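Local coordinates for protein amidohydrolase (Thermotoga maritima, PDB 3OOQ) that probably acts as a metal-dependent amidohydrolase, possibly an allantoinase opening the cyclic amide of allantoin, at residues V5-I17 with K23-K35. Numbering follows the deposited sequence.
Sequences VKILFKNATVFPI and KGDVLVSNGKVEK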
loop_
_atom_site.group_PDB
_atom_site.type_symbol
_atom_site.label_atom_id
_atom_site.label_comp_id
_atom_site.label_asym_id
_atom_site.label_seq_id
_atom_site.Cartn_x
_atom_site.Cartn_y
_atom_site.Cartn_z
ATOM N N VAL F 5 8.132 -0.414 67.057
ATOM C CA VAL F 5 7.469 -1.362 66.112
ATOM C C VAL F 5 8.511 -2.229 65.370
ATOM O O VAL F 5 8.530 -2.325 64.129
ATOM C CB VAL F 5 6.470 -0.628 65.151
ATOM C CG1 VAL F 5 7.203 0.345 64.195
ATOM C CG2 VAL F 5 5.581 -1.635 64.388
ATOM N N LYS F 6 9.390 -2.852 66.152
ATOM C CA LYS F 6 10.260 -3.902 65.633
ATOM C C LYS F 6 9.420 -5.157 65.411
ATOM O O LYS F 6 8.365 -5.323 66.036
ATOM C CB LYS F 6 11.404 -4.191 66.612
ATOM C CG LYS F 6 12.286 -2.992 66.908
ATOM C CD LYS F 6 13.086 -3.199 68.166
ATOM C CE LYS F 6 14.519 -3.590 67.896
ATOM N NZ LYS F 6 15.466 -2.460 68.153
ATOM N N ILE F 7 9.870 -6.023 64.506
ATOM C CA ILE F 7 9.270 -7.338 64.340
ATOM C C ILE F 7 10.331 -8.397 64.599
ATOM O O ILE F 7 11.445 -8.325 64.076
ATOM C CB ILE F 7 8.685 -7.548 62.933
ATOM C CG1 ILE F 7 7.533 -6.571 62.658
ATOM C CG2 ILE F 7 8.220 -8.980 62.756
ATOM C CD1 ILE F 7 7.084 -6.563 61.200
ATOM N N LEU F 8 9.974 -9.390 65.398
ATOM C CA LEU F 8 10.882 -10.469 65.717
ATOM C C LEU F 8 10.299 -11.775 65.194
ATOM O O LEU F 8 9.304 -12.282 65.719
ATOM C CB LEU F 8 11.115 -10.522 67.231
ATOM C CG LEU F 8 12.029 -11.604 67.802
ATOM C CD1 LEU F 8 13.390 -11.623 67.079
ATOM C CD2 LEU F 8 12.190 -11.439 69.325
ATOM N N PHE F 9 10.909 -12.307 64.143
ATOM C CA PHE F 9 10.459 -13.569 63.568
ATOM C C PHE F 9 11.124 -14.702 64.315
ATOM O O PHE F 9 12.349 -14.759 64.383
ATOM C CB PHE F 9 10.795 -13.645 62.075
ATOM C CG PHE F 9 10.073 -12.625 61.233
ATOM C CD1 PHE F 9 8.757 -12.845 60.821
ATOM C CD2 PHE F 9 10.712 -11.447 60.842
ATOM C CE1 PHE F 9 8.077 -11.897 60.038
ATOM C CE2 PHE F 9 10.052 -10.500 60.044
ATOM C CZ PHE F 9 8.728 -10.733 59.638
ATOM N N LYS F 10 10.328 -15.604 64.875
ATOM C CA LYS F 10 10.878 -16.655 65.747
ATOM C C LYS F 10 10.785 -18.072 65.174
ATOM O O LYS F 10 9.731 -18.493 64.702
ATOM C CB LYS F 10 10.220 -16.606 67.150
ATOM C CG LYS F 10 10.436 -15.270 67.873
ATOM C CD LYS F 10 11.292 -15.338 69.152
ATOM C CE LYS F 10 12.223 -16.552 69.276
ATOM N NZ LYS F 10 13.340 -16.251 70.233
ATOM N N ASN F 11 11.899 -18.798 65.244
ATOM C CA ASN F 11 11.899 -20.252 65.068
ATOM C C ASN F 11 11.573 -20.758 63.654
ATOM O O ASN F 11 11.165 -21.908 63.470
ATOM C CB ASN F 11 11.008 -20.917 66.147
ATOM C CG ASN F 11 11.314 -22.394 66.341
ATOM O OD1 ASN F 11 12.467 -22.824 66.290
ATOM N ND2 ASN F 11 10.273 -23.178 66.558
ATOM N N ALA F 12 11.772 -19.898 62.656
ATOM C CA ALA F 12 11.760 -20.317 61.262
ATOM C C ALA F 12 13.008 -21.134 60.961
ATOM O O ALA F 12 14.005 -21.054 61.684
ATOM C CB ALA F 12 11.720 -19.090 60.342
ATOM N N THR F 13 12.962 -21.920 59.887
ATOM C CA THR F 13 14.201 -22.336 59.228
ATOM C C THR F 13 14.583 -21.130 58.362
ATOM O O THR F 13 13.894 -20.801 57.378
ATOM C CB THR F 13 14.023 -23.595 58.368
ATOM O OG1 THR F 13 13.532 -24.669 59.182
ATOM C CG2 THR F 13 15.355 -24.007 57.703
ATOM N N VAL F 14 15.661 -20.460 58.764
ATOM C CA VAL F 14 16.108 -19.228 58.118
ATOM C C VAL F 14 17.146 -19.562 57.055
ATOM O O VAL F 14 18.123 -20.273 57.333
ATOM C CB VAL F 14 16.703 -18.191 59.149
ATOM C CG1 VAL F 14 17.121 -16.883 58.445
ATOM C CG2 VAL F 14 15.699 -17.885 60.259
ATOM N N PHE F 15 16.923 -19.044 55.847
ATOM C CA PHE F 15 17.848 -19.179 54.734
ATOM C C PHE F 15 18.492 -17.825 54.411
ATOM O O PHE F 15 17.964 -17.069 53.582
ATOM C CB PHE F 15 17.103 -19.722 53.500
ATOM C CG PHE F 15 16.974 -21.222 53.477
ATOM C CD1 PHE F 15 16.060 -21.878 54.300
ATOM C CD2 PHE F 15 17.752 -21.979 52.615
ATOM C CE1 PHE F 15 15.934 -23.272 54.283
ATOM C CE2 PHE F 15 17.635 -23.381 52.586
ATOM C CZ PHE F 15 16.719 -24.022 53.430
ATOM N N PRO F 16 19.640 -17.506 55.054
ATOM C CA PRO F 16 20.315 -16.236 54.755
ATOM C C PRO F 16 20.839 -16.144 53.315
ATOM O O PRO F 16 21.062 -15.027 52.824
ATOM C CB PRO F 16 21.509 -16.222 55.723
ATOM C CG PRO F 16 21.230 -17.251 56.739
ATOM C CD PRO F 16 20.369 -18.284 56.078
ATOM N N ILE F 17 21.051 -17.311 52.689
ATOM C CA ILE F 17 21.561 -17.492 51.320
ATOM C C ILE F 17 23.062 -17.388 51.241
ATOM O O ILE F 17 23.699 -18.211 50.605
ATOM C CB ILE F 17 20.921 -16.531 50.239
ATOM C CG1 ILE F 17 19.423 -16.785 50.063
ATOM C CG2 ILE F 17 21.668 -16.652 48.896
ATOM C CD1 ILE F 17 19.029 -18.241 49.860
ATOM N N LYS F 23 17.817 -23.154 62.087
ATOM C CA LYS F 23 16.612 -22.847 62.825
ATOM C C LYS F 23 16.906 -21.661 63.735
ATOM O O LYS F 23 17.872 -21.680 64.499
ATOM C CB LYS F 23 16.174 -24.074 63.636
ATOM C CG LYS F 23 14.665 -24.185 63.836
ATOM C CD LYS F 23 14.198 -25.647 63.980
ATOM C CE LYS F 23 14.082 -26.374 62.630
ATOM N NZ LYS F 23 13.466 -27.740 62.775
ATOM N N GLY F 24 16.103 -20.606 63.641
ATOM C CA GLY F 24 16.408 -19.403 64.400
ATOM C C GLY F 24 15.542 -18.212 64.087
ATOM O O GLY F 24 14.457 -18.344 63.520
ATOM N N ASP F 25 16.050 -17.037 64.439
ATOM C CA ASP F 25 15.246 -15.826 64.512
ATOM C C ASP F 25 15.826 -14.708 63.660
ATOM O O ASP F 25 17.036 -14.679 63.354
ATOM C CB ASP F 25 15.147 -15.324 65.961
ATOM C CG ASP F 25 14.773 -16.417 66.956
ATOM O OD1 ASP F 25 13.964 -17.307 66.626
ATOM O OD2 ASP F 25 15.293 -16.378 68.095
ATOM N N VAL F 26 14.953 -13.772 63.297
ATOM C CA VAL F 26 15.359 -12.598 62.555
ATOM C C VAL F 26 14.622 -11.412 63.166
ATOM O O VAL F 26 13.400 -11.427 63.283
ATOM C CB VAL F 26 15.040 -12.750 61.030
ATOM C CG1 VAL F 26 15.301 -11.458 60.271
ATOM C CG2 VAL F 26 15.821 -13.915 60.418
ATOM N N LEU F 27 15.377 -10.393 63.550
ATOM C CA LEU F 27 14.818 -9.167 64.124
ATOM C C LEU F 27 14.920 -8.052 63.105
ATOM O O LEU F 27 15.991 -7.820 62.517
ATOM C CB LEU F 27 15.566 -8.760 65.404
ATOM C CG LEU F 27 15.216 -7.422 66.074
ATOM C CD1 LEU F 27 13.804 -7.422 66.634
ATOM C CD2 LEU F 27 16.215 -7.077 67.190
ATOM N N VAL F 28 13.800 -7.360 62.923
ATOM C CA VAL F 28 13.666 -6.309 61.943
ATOM C C VAL F 28 13.328 -5.034 62.685
ATOM O O VAL F 28 12.476 -5.047 63.592
ATOM C CB VAL F 28 12.508 -6.643 60.947
ATOM C CG1 VAL F 28 12.118 -5.432 60.091
ATOM C CG2 VAL F 28 12.875 -7.821 60.073
ATOM N N SER F 29 14.011 -3.950 62.331
ATOM C CA SER F 29 13.653 -2.617 62.822
ATOM C C SER F 29 14.049 -1.567 61.804
ATOM O O SER F 29 15.023 -1.758 61.065
ATOM C CB SER F 29 14.308 -2.313 64.181
ATOM O OG SER F 29 15.648 -1.902 64.039
ATOM N N ASN F 30 13.296 -0.468 61.775
ATOM C CA ASN F 30 13.479 0.621 60.804
ATOM C C ASN F 30 13.612 0.131 59.361
ATOM O O ASN F 30 14.405 0.667 58.587
ATOM C CB ASN F 30 14.666 1.538 61.174
ATOM C CG ASN F 30 14.410 2.393 62.419
ATOM O OD1 ASN F 30 13.273 2.727 62.747
ATOM N ND2 ASN F 30 15.481 2.760 63.106
ATOM N N GLY F 31 12.831 -0.891 59.015
ATOM C CA GLY F 31 12.781 -1.424 57.659
ATOM C C GLY F 31 13.990 -2.238 57.227
ATOM O O GLY F 31 14.163 -2.497 56.032
ATOM N N LYS F 32 14.816 -2.647 58.196
ATOM C CA LYS F 32 16.059 -3.366 57.928
ATOM C C LYS F 32 16.232 -4.575 58.819
ATOM O O LYS F 32 15.653 -4.646 59.891
ATOM C CB LYS F 32 17.259 -2.424 58.058
ATOM C CG LYS F 32 17.357 -1.482 56.871
ATOM C CD LYS F 32 18.314 -0.331 57.073
ATOM C CE LYS F 32 17.919 0.802 56.105
ATOM N NZ LYS F 32 19.091 1.373 55.379
ATOM N N VAL F 33 17.010 -5.544 58.359
ATOM C CA VAL F 33 17.364 -6.670 59.199
ATOM C C VAL F 33 18.346 -6.128 60.237
ATOM O O VAL F 33 19.407 -5.622 59.882
ATOM C CB VAL F 33 18.014 -7.826 58.383
ATOM C CG1 VAL F 33 18.445 -8.963 59.297
ATOM C CG2 VAL F 33 17.055 -8.338 57.321
ATOM N N GLU F 34 17.957 -6.182 61.506
ATOM C CA GLU F 34 18.828 -5.745 62.600
ATOM C C GLU F 34 19.724 -6.886 63.107
ATOM O O GLU F 34 20.934 -6.696 63.270
ATOM C CB GLU F 34 18.011 -5.136 63.760
ATOM C CG GLU F 34 18.886 -4.320 64.746
ATOM C CD GLU F 34 18.204 -3.986 66.083
ATOM O OE1 GLU F 34 17.029 -3.544 66.090
ATOM O OE2 GLU F 34 18.864 -4.133 67.136
ATOM N N LYS F 35 19.133 -8.055 63.366
ATOM C CA LYS F 35 19.862 -9.192 63.930
ATOM C C LYS F 35 19.405 -10.489 63.289
ATOM O O LYS F 35 18.231 -10.648 62.984
ATOM C CB LYS F 35 19.651 -9.300 65.452
ATOM C CG LYS F 35 20.444 -8.325 66.301
ATOM C CD LYS F 35 20.180 -8.565 67.804
ATOM C CE LYS F 35 20.416 -7.303 68.634
ATOM N NZ LYS F 35 20.401 -7.604 70.091
HETATM O O HOH W 1 10.841 -0.449 63.513
#
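Ile-7 to Lys-10 pair antiparallel with Gly-24 to Ser-29, joining central strands of the small beta-sandwich domain, built from both ends of the chain, that accompanies the TIM barrel in amidohydrolases. Strand 32-37 flanks 24-29 beyond a type I' turn, while 46-49 runs along 7-10. Ile-7 exchanges two backbone hydrogen bonds with Val-28, and Phe-9 does the same with Val-26. A beta bulge then shifts the register by one as the chain turns at Asn-11; beyond it Gly-24 N donates to Ala-12 O (2.9 Å).

Asp-25 spans this corner with both carboxylate oxygens. Asp-25 OD1 receives Asn-11 N nearly along its C-O axis (2.9 Å). The other oxygen, OD2, forms a salt bridge with Lys-10 NZ, which approaches from above the carboxylate plane. The lysine reaches it by bending at chi2 and chi3 (-114° and 21°). Ile-40 ties both groups down further, its N bonding to OD2 and its O to Lys-10 NZ. Without the carboxylate, as with an alanine here, Asn-11 N and Ile-40 N would probably lose these acceptors and Lys-10 its charge partner, leaving the ammonium group held mainly by Ile-40 O.

Apolar contacts form on both faces. Leu-8 CD1 lies against Leu-27 CB (4.0 Å) on one; on the other, Val-28 CG2 meets the edge of the Phe-9 ring in its plane (3.9 Å from CE2), Ile-7 CG2 sits over a ring face near the rim, and Tyr-379 makes an edge-to-face contact. Past the corner, Val-14 CG1 touches Val-26 CG2 (3.8 Å).

At the hairpin end, Lys-6 NZ forms a salt bridge with Glu-34 OE1 (2.8 Å) through the syn lone pair, while Ser-29 OG donates to that same oxygen from the anti side, somewhat out of the carboxylate plane (3.0 Å).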